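Local coordinates for methylxanthine N1-demethylase NdmA (Pseudomonas putida, PDB 6ICN), which catalyses the N1-demethylation of caffeine to theobromine and formaldehyde as a Rieske-type non-heme iron oxygenase, the first step of caffeine degradation, at residues A[155-160]-A[263-268]; A[166-171]-A[282-287]. All blocks are in the same frame, centred on the assembly; numbering follows the deposited sequence.

Interaction 1: residues A[155-160]-A[263-268]; sequences PYFSAA and LHVLFN. With CFF (caffeine), chain F.
Phe157 and Phe267 bring their rings together where the loop 155-160 packs on strand 263-268; the centroids lie 5.0 Å apart with the planes at 36°, an oblique aromatic pair that is neither a stack nor edge-to-face. Followed outward, the Phe157 side chain stays on Phe267 from CB to CD1 and gains Val265 only at CE1. Its CB sits over one face of the Phe267 ring, 4.1 Å from the centroid and 20° off the normal, a CH-pi geometry. CG lies 4.0 Å from CG of Phe267. CD1 presses on the CB of Phe267 at 3.5 Å, and CE1, farther along the same edge, leans on that CB and reaches CG1 of Val265 at 4.0 Å. CZ, the tip, passes beyond this strand to Ile283 on the neighbouring one. With CG anti to the backbone N (chi1 178°), the ring crosses the strand obliquely, its CD1-CE1 edge against it. CE1 of Phe267 lies 3.4 Å from the carbonyl O of Tyr156, while CZ meets CB of Pro155 at the ring edge. The type I turn from Phe157 to Ala160 then sets Ser158 OG 3.6 Å from Val265 CG1. Tyr138 packs edge-to-face on Phe157, and Ser158 N bonds to Asn252. On the other side of the strand, Leu266 turns away from the loop and puts its CD1 3.4 Å from C4 of caffeine, so one strand backs the loop and lines the substrate pocket. Across these two segments the attachment rests on shape and dispersion between aromatic and aliphatic carbons, with polar anchoring supplied by neighbouring residues.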
ATOM      1  N   PRO A 155      11.263  10.711  38.908  1.00 18.43           N
ATOM      2  CA  PRO A 155      11.238   9.352  39.471  1.00 19.51           C
ATOM      3  C   PRO A 155      12.589   8.706  39.728  1.00 21.41           C
ATOM      4  O   PRO A 155      13.598   9.036  39.097  1.00 21.55           O
ATOM      5  CB  PRO A 155      10.465   8.572  38.397  1.00 19.68           C
ATOM      6  CG  PRO A 155       9.500   9.575  37.869  1.00 18.07           C
ATOM      7  CD  PRO A 155      10.240  10.890  37.862  1.00 19.32           C
ATOM      8  N   TYR A 156      12.591   7.750  40.657  1.00 20.40           N
ATOM      9  CA  TYR A 156      13.789   7.046  41.083  1.00 20.26           C
ATOM     10  C   TYR A 156      14.047   5.821  40.206  1.00 22.84           C
ATOM     11  O   TYR A 156      13.170   4.972  40.032  1.00 21.67           O
ATOM     12  CB  TYR A 156      13.623   6.638  42.548  1.00 22.10           C
ATOM     13  CG  TYR A 156      14.617   5.630  43.086  1.00 24.10           C
ATOM     14  CD1 TYR A 156      15.928   5.991  43.357  1.00 28.06           C
ATOM     15  CD2 TYR A 156      14.224   4.322  43.363  1.00 24.15           C
ATOM     16  CE1 TYR A 156      16.833   5.062  43.869  1.00 26.75           C
ATOM     17  CE2 TYR A 156      15.116   3.389  43.891  1.00 26.87           C
ATOM     18  CZ  TYR A 156      16.422   3.769  44.136  1.00 23.59           C
ATOM     19  OH  TYR A 156      17.303   2.836  44.652  1.00 29.91           O
ATOM     20  N   PHE A 157      15.267   5.732  39.678  1.00 21.60           N
ATOM     21  CA  PHE A 157      15.792   4.565  38.975  1.00 20.19           C
ATOM     22  C   PHE A 157      16.974   4.034  39.782  1.00 22.13           C
ATOM     23  O   PHE A 157      17.994   4.720  39.906  1.00 24.62           O
ATOM     24  CB  PHE A 157      16.217   4.979  37.558  1.00 19.94           C
ATOM     25  CG  PHE A 157      16.829   3.883  36.719  1.00 20.83           C
ATOM     26  CD1 PHE A 157      16.465   2.551  36.875  1.00 19.67           C
ATOM     27  CD2 PHE A 157      17.745   4.210  35.725  1.00 18.67           C
ATOM     28  CE1 PHE A 157      17.023   1.541  36.067  1.00 20.60           C
ATOM     29  CE2 PHE A 157      18.298   3.215  34.906  1.00 19.76           C
ATOM     30  CZ  PHE A 157      17.947   1.884  35.080  1.00 20.27           C
ATOM     31  N   SER A 158      16.847   2.816  40.320  1.00 21.33           N
ATOM     32  CA  SER A 158      17.834   2.321  41.284  1.00 21.95           C
ATOM     33  C   SER A 158      19.192   2.016  40.647  1.00 25.47           C
ATOM     34  O   SER A 158      20.221   2.039  41.337  1.00 27.26           O
ATOM     35  CB  SER A 158      17.293   1.070  41.992  1.00 21.29           C
ATOM     36  OG  SER A 158      17.152  -0.036  41.104  1.00 23.25           O
ATOM     37  N   ALA A 159      19.225   1.708  39.353  1.00 21.14           N
ATOM     38  CA  ALA A 159      20.443   1.225  38.718  1.00 22.55           C
ATOM     39  C   ALA A 159      21.367   2.336  38.265  1.00 25.28           C
ATOM     40  O   ALA A 159      22.513   2.052  37.905  1.00 29.51           O
ATOM     41  CB  ALA A 159      20.108   0.343  37.509  1.00 25.79           C
ATOM     42  N   ALA A 160      20.905   3.584  38.265  1.00 24.45           N
ATOM     43  CA  ALA A 160      21.748   4.685  37.823  1.00 28.88           C
ATOM     44  C   ALA A 160      23.003   4.755  38.690  1.00 33.77           C
ATOM     45  O   ALA A 160      22.926   4.669  39.919  1.00 36.99           O
ATOM     46  CB  ALA A 160      20.972   5.999  37.886  1.00 27.45           C
ATOM     47  N   LEU A 263      21.320  -9.686  39.650  1.00 26.56           N
ATOM     48  CA  LEU A 263      20.371  -8.579  39.706  1.00 25.74           C
ATOM     49  C   LEU A 263      19.948  -8.158  38.298  1.00 26.06           C
ATOM     50  O   LEU A 263      20.770  -8.085  37.382  1.00 25.85           O
ATOM     51  CB  LEU A 263      20.990  -7.394  40.449  1.00 26.84           C
ATOM     52  CG  LEU A 263      20.133  -6.134  40.622  1.00 28.47           C
ATOM     53  CD1 LEU A 263      18.857  -6.442  41.397  1.00 28.69           C
ATOM     54  CD2 LEU A 263      20.919  -5.016  41.294  1.00 31.42           C
ATOM     55  N   HIS A 264      18.649  -7.925  38.127  1.00 24.50           N
ATOM     56  CA  HIS A 264      18.075  -7.430  36.877  1.00 24.59           C
ATOM     57  C   HIS A 264      17.055  -6.370  37.268  1.00 25.62           C
ATOM     58  O   HIS A 264      16.182  -6.641  38.096  1.00 25.94           O
ATOM     59  CB  HIS A 264      17.430  -8.580  36.081  1.00 24.42           C
ATOM     60  CG  HIS A 264      17.117  -8.257  34.646  1.00 24.91           C
ATOM     61  ND1 HIS A 264      17.881  -8.717  33.591  1.00 25.80           N
ATOM     62  CD2 HIS A 264      16.103  -7.547  34.095  1.00 24.68           C
ATOM     63  CE1 HIS A 264      17.356  -8.290  32.453  1.00 26.44           C
ATOM     64  NE2 HIS A 264      16.274  -7.583  32.731  1.00 26.25           N
ATOM     65  N   VAL A 265      17.180  -5.158  36.725  1.00 21.43           N
ATOM     66  CA  VAL A 265      16.318  -4.040  37.104  1.00 20.27           C
ATOM     67  C   VAL A 265      15.508  -3.610  35.889  1.00 22.15           C
ATOM     68  O   VAL A 265      16.072  -3.407  34.808  1.00 20.32           O
ATOM     69  CB  VAL A 265      17.127  -2.849  37.645  1.00 21.86           C
ATOM     70  CG1 VAL A 265      16.196  -1.746  38.125  1.00 22.04           C
ATOM     71  CG2 VAL A 265      18.073  -3.300  38.771  1.00 23.75           C
ATOM     72  N   LEU A 266      14.200  -3.454  36.069  1.00 20.25           N
ATOM     73  CA  LEU A 266      13.313  -2.934  35.033  1.00 19.20           C
ATOM     74  C   LEU A 266      12.769  -1.588  35.485  1.00 19.90           C
ATOM     75  O   LEU A 266      12.189  -1.478  36.573  1.00 21.90           O
ATOM     76  CB  LEU A 266      12.155  -3.888  34.748  1.00 19.67           C
ATOM     77  CG  LEU A 266      12.553  -5.301  34.338  1.00 24.48           C
ATOM     78  CD1 LEU A 266      11.363  -6.227  34.526  1.00 28.14           C
ATOM     79  CD2 LEU A 266      13.026  -5.321  32.882  1.00 23.70           C
ATOM     80  N   PHE A 267      12.948  -0.567  34.658  1.00 18.85           N
ATOM     81  CA  PHE A 267      12.435   0.764  34.953  1.00 19.03           C
ATOM     82  C   PHE A 267      11.457   1.112  33.843  1.00 20.16           C
ATOM     83  O   PHE A 267      11.852   1.277  32.680  1.00 18.39           O
ATOM     84  CB  PHE A 267      13.571   1.781  35.056  1.00 17.47           C
ATOM     85  CG  PHE A 267      13.118   3.193  35.286  1.00 19.51           C
ATOM     86  CD1 PHE A 267      12.731   3.626  36.555  1.00 19.94           C
ATOM     87  CD2 PHE A 267      13.093   4.105  34.239  1.00 19.03           C
ATOM     88  CE1 PHE A 267      12.339   4.932  36.763  1.00 18.64           C
ATOM     89  CE2 PHE A 267      12.692   5.433  34.438  1.00 20.76           C
ATOM     90  CZ  PHE A 267      12.315   5.848  35.703  1.00 21.26           C
ATOM     91  N   ASN A 268      10.180   1.183  34.188  1.00 17.30           N
ATOM     92  CA  ASN A 268       9.138   1.425  33.198  1.00 17.69           C
ATOM     93  C   ASN A 268       8.369   2.679  33.578  1.00 18.78           C
ATOM     94  O   ASN A 268       7.940   2.823  34.729  1.00 18.32           O
ATOM     95  CB  ASN A 268       8.195   0.215  33.090  1.00 20.71           C
ATOM     96  CG  ASN A 268       7.304   0.285  31.850  1.00 27.88           C
ATOM     97  OD1 ASN A 268       6.177   0.777  31.931  1.00 25.97           O
ATOM     98  ND2 ASN A 268       7.820  -0.184  30.686  1.00 20.79           N
TER
HETATM   99  N1  CFF F 402       6.855  -7.013  33.721  1.00 27.43           N
HETATM  100  C2  CFF F 402       7.477  -7.926  34.534  1.00 30.14           C
HETATM  101  C10 CFF F 402       5.622  -6.383  34.155  1.00 27.58           C
HETATM  102  C6  CFF F 402       7.370  -6.699  32.529  1.00 27.94           C
HETATM  103  N3  CFF F 402       8.629  -8.521  34.133  1.00 30.34           N
HETATM  104  O11 CFF F 402       7.008  -8.202  35.596  1.00 27.76           O
HETATM  105  C12 CFF F 402       9.298  -9.496  34.988  1.00 29.20           C
HETATM  106  C4  CFF F 402       9.153  -8.206  32.925  1.00 29.57           C
HETATM  107  C5  CFF F 402       8.547  -7.303  32.128  1.00 25.65           C
HETATM  108  N9  CFF F 402      10.259  -8.636  32.293  1.00 32.45           N
HETATM  109  O13 CFF F 402       6.823  -5.899  31.820  1.00 25.79           O
HETATM  110  N7  CFF F 402       9.288  -7.173  31.011  1.00 26.44           N
HETATM  111  C8  CFF F 402      10.340  -7.995  31.115  1.00 27.13           C
HETATM  112  C14 CFF F 402       9.236  -6.407  29.779  1.00 28.08           C

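Interaction 2: residues A[166-171]-A[282-287]; sequences RIVIQE and LIFARE
Strands 166-169 and 282-286 run antiparallel at 163° with axes 4.7 Å apart, and Val168 and Phe284 form a hydrogen-bonded pair joined by bonds both ways, Val168 N to Phe284 O at 2.8 Å and Phe284 N to Val168 O. A further pair of bonds joins Arg166 and Arg286, and Gln170 N reaches Leu282 O. Ile167, Ile169, Ile283 and Ala285 share one sheet face, where CG2 of Ile167 and CG2 of Ile283 are tight at 3.4 Å. On the other, Phe284 CG set between the backbone N and the carbonyl carbon (chi1 67°) brings the ring end over toward Val168, beneath its CB, 3.8 Å from the centroid. Gln170 crosses this ring with its amide turned 82° to it, its OE1 bonded to Asn300. Replacing Phe284 by alanine would probably leave Val168 without the ring under its CB and open a gap beside the Gln170 amide. The guanidinium groups of Arg166 and Arg286 stand nearly perpendicular; both form salt bridges with Asp293, and Arg286 also with Asp291. A water accepts from Arg286 NH1 and donates to Arg166 O and Phe284 O. This is regular antiparallel pairing at one edge strand, within this chain, of the catalytic-domain sheet, with helix 293-313 covering the Phe284 face.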
ATOM      1  N   ARG A 166      25.058  -3.149  33.602  1.00 25.30           N
ATOM      2  CA  ARG A 166      24.993  -2.620  32.245  1.00 23.94           C
ATOM      3  C   ARG A 166      23.557  -2.173  31.978  1.00 21.16           C
ATOM      4  O   ARG A 166      22.624  -2.953  32.191  1.00 21.04           O
ATOM      5  CB  ARG A 166      25.425  -3.689  31.238  1.00 26.42           C
ATOM      6  CG  ARG A 166      25.183  -3.341  29.767  1.00 26.84           C
ATOM      7  CD  ARG A 166      25.721  -4.422  28.824  1.00 29.46           C
ATOM      8  NE  ARG A 166      25.487  -4.093  27.422  1.00 27.00           N
ATOM      9  CZ  ARG A 166      26.268  -3.292  26.703  1.00 34.94           C
ATOM     10  NH1 ARG A 166      27.343  -2.743  27.263  1.00 35.30           N
ATOM     11  NH2 ARG A 166      25.985  -3.044  25.426  1.00 34.51           N
ATOM     12  N   ILE A 167      23.389  -0.932  31.518  1.00 22.06           N
ATOM     13  CA  ILE A 167      22.072  -0.319  31.316  1.00 20.21           C
ATOM     14  C   ILE A 167      21.763  -0.254  29.824  1.00 20.56           C
ATOM     15  O   ILE A 167      22.604   0.181  29.031  1.00 22.34           O
ATOM     16  CB  ILE A 167      22.021   1.088  31.932  1.00 21.34           C
ATOM     17  CG1 ILE A 167      22.238   1.013  33.448  1.00 25.78           C
ATOM     18  CG2 ILE A 167      20.704   1.777  31.593  1.00 24.59           C
ATOM     19  CD1 ILE A 167      22.287   2.375  34.121  1.00 25.40           C
ATOM     20  N   VAL A 168      20.541  -0.653  29.446  1.00 17.48           N
ATOM     21  CA  VAL A 168      20.047  -0.549  28.074  1.00 17.53           C
ATOM     22  C   VAL A 168      18.756   0.265  28.083  1.00 16.89           C
ATOM     23  O   VAL A 168      17.819  -0.059  28.826  1.00 18.15           O
ATOM     24  CB  VAL A 168      19.797  -1.940  27.457  1.00 17.67           C
ATOM     25  CG1 VAL A 168      19.079  -1.811  26.100  1.00 19.09           C
ATOM     26  CG2 VAL A 168      21.104  -2.734  27.337  1.00 21.85           C
ATOM     27  N   ILE A 169      18.712   1.318  27.272  1.00 17.36           N
ATOM     28  CA  ILE A 169      17.519   2.146  27.093  1.00 16.42           C
ATOM     29  C   ILE A 169      16.808   1.666  25.834  1.00 18.46           C
ATOM     30  O   ILE A 169      17.337   1.804  24.722  1.00 19.93           O
ATOM     31  CB  ILE A 169      17.880   3.633  26.970  1.00 18.05           C
ATOM     32  CG1 ILE A 169      18.668   4.110  28.201  1.00 20.90           C
ATOM     33  CG2 ILE A 169      16.608   4.487  26.751  1.00 19.06           C
ATOM     34  CD1 ILE A 169      19.344   5.494  28.012  1.00 22.29           C
ATOM     35  N   GLN A 170      15.599   1.151  25.984  1.00 16.67           N
ATOM     36  CA  GLN A 170      14.906   0.689  24.782  1.00 18.79           C
ATOM     37  C   GLN A 170      14.257   1.849  24.030  1.00 20.36           C
ATOM     38  O   GLN A 170      14.063   2.947  24.555  1.00 20.21           O
ATOM     39  CB  GLN A 170      13.856  -0.364  25.132  1.00 19.43           C
ATOM     40  CG  GLN A 170      14.476  -1.630  25.657  1.00 20.03           C
ATOM     41  CD  GLN A 170      13.627  -2.875  25.445  1.00 18.79           C
ATOM     42  OE1 GLN A 170      13.973  -3.939  25.925  1.00 19.67           O
ATOM     43  NE2 GLN A 170      12.520  -2.745  24.713  1.00 24.21           N
ATOM     44  N   GLU A 171      13.928   1.593  22.766  1.00 19.85           N
ATOM     45  CA  GLU A 171      13.133   2.563  22.036  1.00 18.31           C
ATOM     46  C   GLU A 171      11.737   2.652  22.656  1.00 16.20           C
ATOM     47  O   GLU A 171      11.201   1.649  23.128  1.00 21.23           O
ATOM     48  CB  GLU A 171      13.040   2.169  20.569  1.00 24.57           C
ATOM     49  CG  GLU A 171      14.365   2.437  19.846  1.00 29.86           C
ATOM     50  CD  GLU A 171      14.396   1.930  18.427  1.00 42.46           C
ATOM     51  OE1 GLU A 171      13.375   1.383  17.955  1.00 39.57           O
ATOM     52  OE2 GLU A 171      15.455   2.096  17.785  1.00 43.44           O
ATOM     53  N   LEU A 282      11.036   1.841  28.576  1.00 15.36           N
ATOM     54  CA  LEU A 282      11.650   0.801  29.392  1.00 16.54           C
ATOM     55  C   LEU A 282      13.161   0.970  29.355  1.00 16.77           C
ATOM     56  O   LEU A 282      13.765   1.046  28.273  1.00 18.50           O
ATOM     57  CB  LEU A 282      11.290  -0.615  28.909  1.00 15.98           C
ATOM     58  CG  LEU A 282      11.988  -1.725  29.726  1.00 17.85           C
ATOM     59  CD1 LEU A 282      11.406  -1.782  31.143  1.00 18.72           C
ATOM     60  CD2 LEU A 282      11.891  -3.095  29.043  1.00 21.70           C
ATOM     61  N   ILE A 283      13.760   1.062  30.533  1.00 15.62           N
ATOM     62  CA  ILE A 283      15.203   0.976  30.704  1.00 14.91           C
ATOM     63  C   ILE A 283      15.465  -0.260  31.548  1.00 17.12           C
ATOM     64  O   ILE A 283      14.780  -0.469  32.557  1.00 18.15           O
ATOM     65  CB  ILE A 283      15.767   2.228  31.400  1.00 16.42           C
ATOM     66  CG1 ILE A 283      15.306   3.497  30.695  1.00 17.45           C
ATOM     67  CG2 ILE A 283      17.296   2.179  31.443  1.00 17.18           C
ATOM     68  CD1 ILE A 283      15.781   4.771  31.364  1.00 18.39           C
ATOM     69  N   PHE A 284      16.434  -1.083  31.155  1.00 16.33           N
ATOM     70  CA  PHE A 284      16.715  -2.252  31.975  1.00 16.82           C
ATOM     71  C   PHE A 284      18.210  -2.376  32.211  1.00 19.89           C
ATOM     72  O   PHE A 284      19.030  -2.009  31.359  1.00 20.10           O
ATOM     73  CB  PHE A 284      16.126  -3.569  31.390  1.00 19.69           C
ATOM     74  CG  PHE A 284      16.748  -4.012  30.099  1.00 19.87           C
ATOM     75  CD1 PHE A 284      16.263  -3.549  28.888  1.00 17.63           C
ATOM     76  CD2 PHE A 284      17.804  -4.909  30.100  1.00 18.56           C
ATOM     77  CE1 PHE A 284      16.829  -3.975  27.698  1.00 19.66           C
ATOM     78  CE2 PHE A 284      18.393  -5.324  28.910  1.00 19.96           C
ATOM     79  CZ  PHE A 284      17.905  -4.854  27.708  1.00 19.79           C
ATOM     80  N   ALA A 285      18.548  -2.876  33.399  1.00 19.63           N
ATOM     81  CA  ALA A 285      19.933  -2.982  33.839  1.00 18.87           C
ATOM     82  C   ALA A 285      20.193  -4.394  34.326  1.00 22.18           C
ATOM     83  O   ALA A 285      19.311  -5.021  34.924  1.00 22.65           O
ATOM     84  CB  ALA A 285      20.256  -1.994  34.962  1.00 19.52           C
ATOM     85  N   ARG A 286      21.398  -4.904  34.063  1.00 21.27           N
ATOM     86  CA  ARG A 286      21.664  -6.271  34.480  1.00 21.18           C
ATOM     87  C   ARG A 286      23.095  -6.412  34.966  1.00 22.78           C
ATOM     88  O   ARG A 286      24.018  -5.791  34.428  1.00 22.44           O
ATOM     89  CB  ARG A 286      21.385  -7.286  33.360  1.00 19.61           C
ATOM     90  CG  ARG A 286      22.257  -7.153  32.110  1.00 21.07           C
ATOM     91  CD  ARG A 286      21.591  -7.950  30.994  1.00 23.73           C
ATOM     92  NE  ARG A 286      22.473  -8.261  29.873  1.00 21.07           N
ATOM     93  CZ  ARG A 286      22.720  -7.439  28.862  1.00 19.51           C
ATOM     94  NH1 ARG A 286      22.178  -6.223  28.832  1.00 20.30           N
ATOM     95  NH2 ARG A 286      23.507  -7.839  27.862  1.00 19.01           N
ATOM     96  N   GLU A 287      23.248  -7.247  35.993  1.00 23.00           N
ATOM     97  CA  GLU A 287      24.551  -7.537  36.578  1.00 27.49           C
ATOM     98  C   GLU A 287      25.347  -8.498  35.705  1.00 27.70           C
ATOM     99  O   GLU A 287      26.543  -8.285  35.460  1.00 28.63           O
ATOM    100  CB  GLU A 287      24.344  -8.111  37.980  1.00 26.35           C
ATOM    101  CG  GLU A 287      25.612  -8.376  38.746  1.00 29.94           C
ATOM    102  CD  GLU A 287      25.316  -8.935  40.128  1.00 40.30           C
ATOM    103  OE1 GLU A 287      24.174  -9.405  40.358  1.00 35.93           O
ATOM    104  OE2 GLU A 287      26.226  -8.899  40.983  1.00 44.56           O
TER
HETATM  105  O   HOH W   1      20.974  -4.294  30.646  1.00 19.64           O
HETATM  106  O   HOH W   2      11.658   2.569  25.828  1.00 22.89           O

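How the interactions relate
Both contacts hold the same antiparallel sheet, since strands 263-274 and 277-286 are neighbours in it: Phe267 N lies 2.8 Å from Ile283 O, and Val265 N 2.8 Å from Ala285 O, both probable hydrogen bonds. Interaction 1 is largely buried and joins a loop to a sheet face; Tyr156 is its exposed member. Interaction 2 joins two strands edge to edge through the backbone, and although also mostly buried it has exposed Arg166 and Ile169 on its outer strand. It also carries salt-bridged arginines on its Phe284 face, whereas the side-chain contacts between the segments of interaction 1 are mainly apolar. The loop of interaction 1 reaches the isoleucine-alanine face of interaction 2, where Ala159 touches Ala285.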